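Local coordinates for protein DNA polymerase sliding clamp 2 (Thermococcus kodakarensis, PDB 3LX2) that forms a ring-shaped homotrimeric sliding clamp that encircles DNA and probably tethers the polymerase and other proteins to it during replication, at residues A159-K167 with V178-L189. Residues are numbered along the deposited sequence; the frame is centred on the assembly and turned at random.
Sequences ATPEKLTFK and VLTMEDPGLLDL
The ring of F166 meets L179 at its edge: CG of L179 lies near the ring plane, 4.4 Å from CE2, while F157 completes an edge-to-face pair with the same phenyl group. A second flat group, the carboxylate of D183, works within 178-189, where its OD2 accepts the backbone N-H of T180 at 2.7 Å, nearly along the C-O axis. The same two residues bound a type I turn closed by the backbone bond from D183 N to T180 O, so they are joined in both directions; OG1 of T180 adds an ST turn by accepting from N of E182.

The two strands illustrate how an antiparallel ladder sorts its residues between two faces. L164 and L179 form a hydrogen-bonded pair, with L164 N to L179 O at 2.9 Å and the return bond from L179 N to L164 O nearly straight at 170°. Their side chains share one face of the sheet, the one on which V136 packs against L164. With CG anti to the backbone N (chi1 -174°), L164 sends CD2 to within 3.7 Å of L186 CD1, the two leucines meeting at a slant. L189 packs against the bend at 161-163, its CD2 3.7 Å from both P161 O and K163 N. On the other face T165 and V178, a non-hydrogen-bonded pair, lie side by side; CG2 of V178 touches both T165 OG1 (3.6 Å) and CG of K163, which lie on one side of it.

In the fold, this is the open end of the hairpin 164-169/174-179, from which the chain crosses to strand 186-191 at the margin of another sheet. V136 of strand 132-137 also supports L186, helix 138-151 packs on F166 through L141 and A144, and V178 continues the sheet by antiparallel pairing with a strand of a neighbouring subunit, as in the closed rings of PCNA clamps.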
# COMPACT_ATOMS: atom_id res chain seq x y z
N ALA A 159 -26.03 -25.48 8.25
CA ALA A 159 -26.06 -26.49 7.23
C ALA A 159 -27.33 -27.36 7.19
O ALA A 159 -27.94 -27.69 8.21
CB ALA A 159 -24.81 -27.38 7.30
N THR A 160 -27.72 -27.67 5.96
CA THR A 160 -28.50 -28.87 5.66
C THR A 160 -27.47 -29.78 4.94
O THR A 160 -26.27 -29.40 4.89
CB THR A 160 -29.66 -28.53 4.72
OG1 THR A 160 -29.15 -28.28 3.39
CG2 THR A 160 -30.42 -27.29 5.25
N PRO A 161 -27.90 -30.96 4.41
CA PRO A 161 -26.97 -31.85 3.71
C PRO A 161 -26.56 -31.41 2.30
O PRO A 161 -25.56 -31.92 1.77
CB PRO A 161 -27.74 -33.18 3.65
CG PRO A 161 -28.72 -33.09 4.77
CD PRO A 161 -29.15 -31.67 4.71
N GLU A 162 -27.32 -30.48 1.70
CA GLU A 162 -26.99 -29.93 0.37
C GLU A 162 -26.50 -28.50 0.49
O GLU A 162 -26.08 -27.91 -0.52
CB GLU A 162 -28.22 -29.89 -0.57
CG GLU A 162 -28.88 -31.23 -0.96
CD GLU A 162 -29.85 -31.77 0.10
OE1 GLU A 162 -30.22 -31.02 1.05
OE2 GLU A 162 -30.21 -32.97 -0.02
N LYS A 163 -26.57 -27.95 1.70
CA LYS A 163 -26.50 -26.51 1.87
C LYS A 163 -25.61 -26.02 3.01
O LYS A 163 -25.87 -26.31 4.21
CB LYS A 163 -27.92 -25.93 2.01
CG LYS A 163 -28.16 -24.62 1.22
CD LYS A 163 -29.67 -24.23 1.20
CE LYS A 163 -30.15 -23.86 -0.23
NZ LYS A 163 -31.66 -23.88 -0.34
N LEU A 164 -24.57 -25.27 2.63
CA LEU A 164 -23.70 -24.58 3.58
C LEU A 164 -23.90 -23.09 3.43
O LEU A 164 -23.58 -22.50 2.39
CB LEU A 164 -22.22 -24.95 3.38
CG LEU A 164 -21.25 -24.38 4.44
CD1 LEU A 164 -21.36 -25.07 5.75
CD2 LEU A 164 -19.81 -24.44 3.97
N THR A 165 -24.42 -22.48 4.49
CA THR A 165 -24.84 -21.09 4.44
C THR A 165 -24.20 -20.30 5.59
O THR A 165 -24.28 -20.75 6.73
CB THR A 165 -26.38 -21.00 4.64
OG1 THR A 165 -27.10 -21.88 3.74
CG2 THR A 165 -26.86 -19.54 4.46
N PHE A 166 -23.60 -19.14 5.29
CA PHE A 166 -23.08 -18.21 6.29
C PHE A 166 -23.82 -16.85 6.35
O PHE A 166 -23.76 -16.06 5.41
CB PHE A 166 -21.64 -17.89 5.96
CG PHE A 166 -20.82 -19.07 5.68
CD1 PHE A 166 -20.28 -19.81 6.74
CD2 PHE A 166 -20.58 -19.47 4.37
CE1 PHE A 166 -19.51 -20.93 6.48
CE2 PHE A 166 -19.81 -20.58 4.12
CZ PHE A 166 -19.27 -21.31 5.18
N LYS A 167 -24.51 -16.58 7.45
CA LYS A 167 -25.36 -15.39 7.51
C LYS A 167 -25.20 -14.59 8.75
O LYS A 167 -24.84 -15.08 9.82
CB LYS A 167 -26.85 -15.70 7.30
CG LYS A 167 -27.63 -16.19 8.52
CD LYS A 167 -29.01 -16.81 8.06
CE LYS A 167 -30.20 -16.55 9.06
NZ LYS A 167 -31.30 -17.63 9.00
N VAL A 178 -24.27 -18.42 0.39
CA VAL A 178 -24.65 -19.84 0.39
C VAL A 178 -23.94 -20.74 -0.63
O VAL A 178 -23.95 -20.48 -1.84
CB VAL A 178 -26.18 -20.00 0.36
CG1 VAL A 178 -26.81 -19.12 -0.71
CG2 VAL A 178 -26.58 -21.45 0.17
N LEU A 179 -23.32 -21.81 -0.11
CA LEU A 179 -22.53 -22.78 -0.90
C LEU A 179 -23.17 -24.14 -1.01
O LEU A 179 -23.59 -24.74 -0.01
CB LEU A 179 -21.19 -23.03 -0.23
CG LEU A 179 -20.22 -21.89 -0.04
CD1 LEU A 179 -18.87 -22.51 0.25
CD2 LEU A 179 -20.19 -21.00 -1.30
N THR A 180 -23.21 -24.64 -2.24
CA THR A 180 -23.64 -26.04 -2.50
C THR A 180 -22.48 -26.79 -3.19
O THR A 180 -21.44 -26.19 -3.57
CB THR A 180 -24.94 -26.14 -3.39
OG1 THR A 180 -24.65 -25.71 -4.74
CG2 THR A 180 -26.08 -25.31 -2.82
N MET A 181 -22.69 -28.09 -3.40
CA MET A 181 -21.74 -28.87 -4.20
C MET A 181 -21.47 -28.30 -5.61
O MET A 181 -20.43 -28.59 -6.20
CB MET A 181 -22.07 -30.38 -4.19
CG MET A 181 -21.54 -31.10 -2.92
SD MET A 181 -19.84 -30.66 -2.40
CE MET A 181 -18.82 -31.19 -3.77
N GLU A 182 -22.36 -27.44 -6.09
CA GLU A 182 -22.14 -26.73 -7.37
C GLU A 182 -21.01 -25.67 -7.36
O GLU A 182 -20.44 -25.37 -8.43
CB GLU A 182 -23.45 -26.13 -7.90
CG GLU A 182 -23.74 -26.48 -9.40
CD GLU A 182 -25.23 -26.73 -9.74
OE1 GLU A 182 -26.05 -26.94 -8.82
OE2 GLU A 182 -25.58 -26.71 -10.94
N ASP A 183 -20.67 -25.12 -6.19
CA ASP A 183 -19.64 -24.07 -6.11
C ASP A 183 -18.21 -24.65 -5.94
O ASP A 183 -18.02 -25.64 -5.25
CB ASP A 183 -19.98 -23.06 -4.98
CG ASP A 183 -21.42 -22.57 -5.03
OD1 ASP A 183 -21.77 -21.82 -5.98
OD2 ASP A 183 -22.20 -22.93 -4.11
N PRO A 184 -17.20 -24.00 -6.55
CA PRO A 184 -15.78 -24.42 -6.38
C PRO A 184 -15.33 -24.40 -4.89
O PRO A 184 -14.74 -25.37 -4.39
CB PRO A 184 -14.98 -23.38 -7.20
CG PRO A 184 -16.02 -22.51 -7.93
CD PRO A 184 -17.38 -22.84 -7.45
N GLY A 185 -15.64 -23.31 -4.19
CA GLY A 185 -15.31 -23.14 -2.77
C GLY A 185 -15.75 -24.26 -1.83
O GLY A 185 -15.22 -24.37 -0.72
N LEU A 186 -16.74 -25.06 -2.22
CA LEU A 186 -17.13 -26.19 -1.37
C LEU A 186 -16.52 -27.47 -1.95
O LEU A 186 -16.71 -27.78 -3.12
CB LEU A 186 -18.64 -26.28 -1.27
CG LEU A 186 -19.26 -27.21 -0.21
CD1 LEU A 186 -18.95 -26.81 1.22
CD2 LEU A 186 -20.77 -27.31 -0.39
N LEU A 187 -15.73 -28.19 -1.17
CA LEU A 187 -15.18 -29.43 -1.74
C LEU A 187 -15.95 -30.64 -1.22
O LEU A 187 -16.00 -31.68 -1.88
CB LEU A 187 -13.71 -29.59 -1.46
CG LEU A 187 -12.69 -28.58 -1.96
CD1 LEU A 187 -11.30 -29.08 -1.57
CD2 LEU A 187 -12.76 -28.39 -3.47
N ASP A 188 -16.60 -30.49 -0.06
CA ASP A 188 -17.16 -31.64 0.62
C ASP A 188 -18.10 -31.20 1.73
O ASP A 188 -17.84 -30.22 2.41
CB ASP A 188 -16.02 -32.50 1.20
CG ASP A 188 -16.54 -33.69 2.01
OD1 ASP A 188 -17.48 -34.37 1.55
OD2 ASP A 188 -16.02 -33.92 3.12
N LEU A 189 -19.18 -31.95 1.92
CA LEU A 189 -20.16 -31.57 2.91
C LEU A 189 -20.94 -32.74 3.48
O LEU A 189 -21.68 -33.43 2.79
CB LEU A 189 -21.11 -30.51 2.34
CG LEU A 189 -22.28 -30.15 3.23
CD1 LEU A 189 -21.78 -29.54 4.55
CD2 LEU A 189 -23.17 -29.21 2.46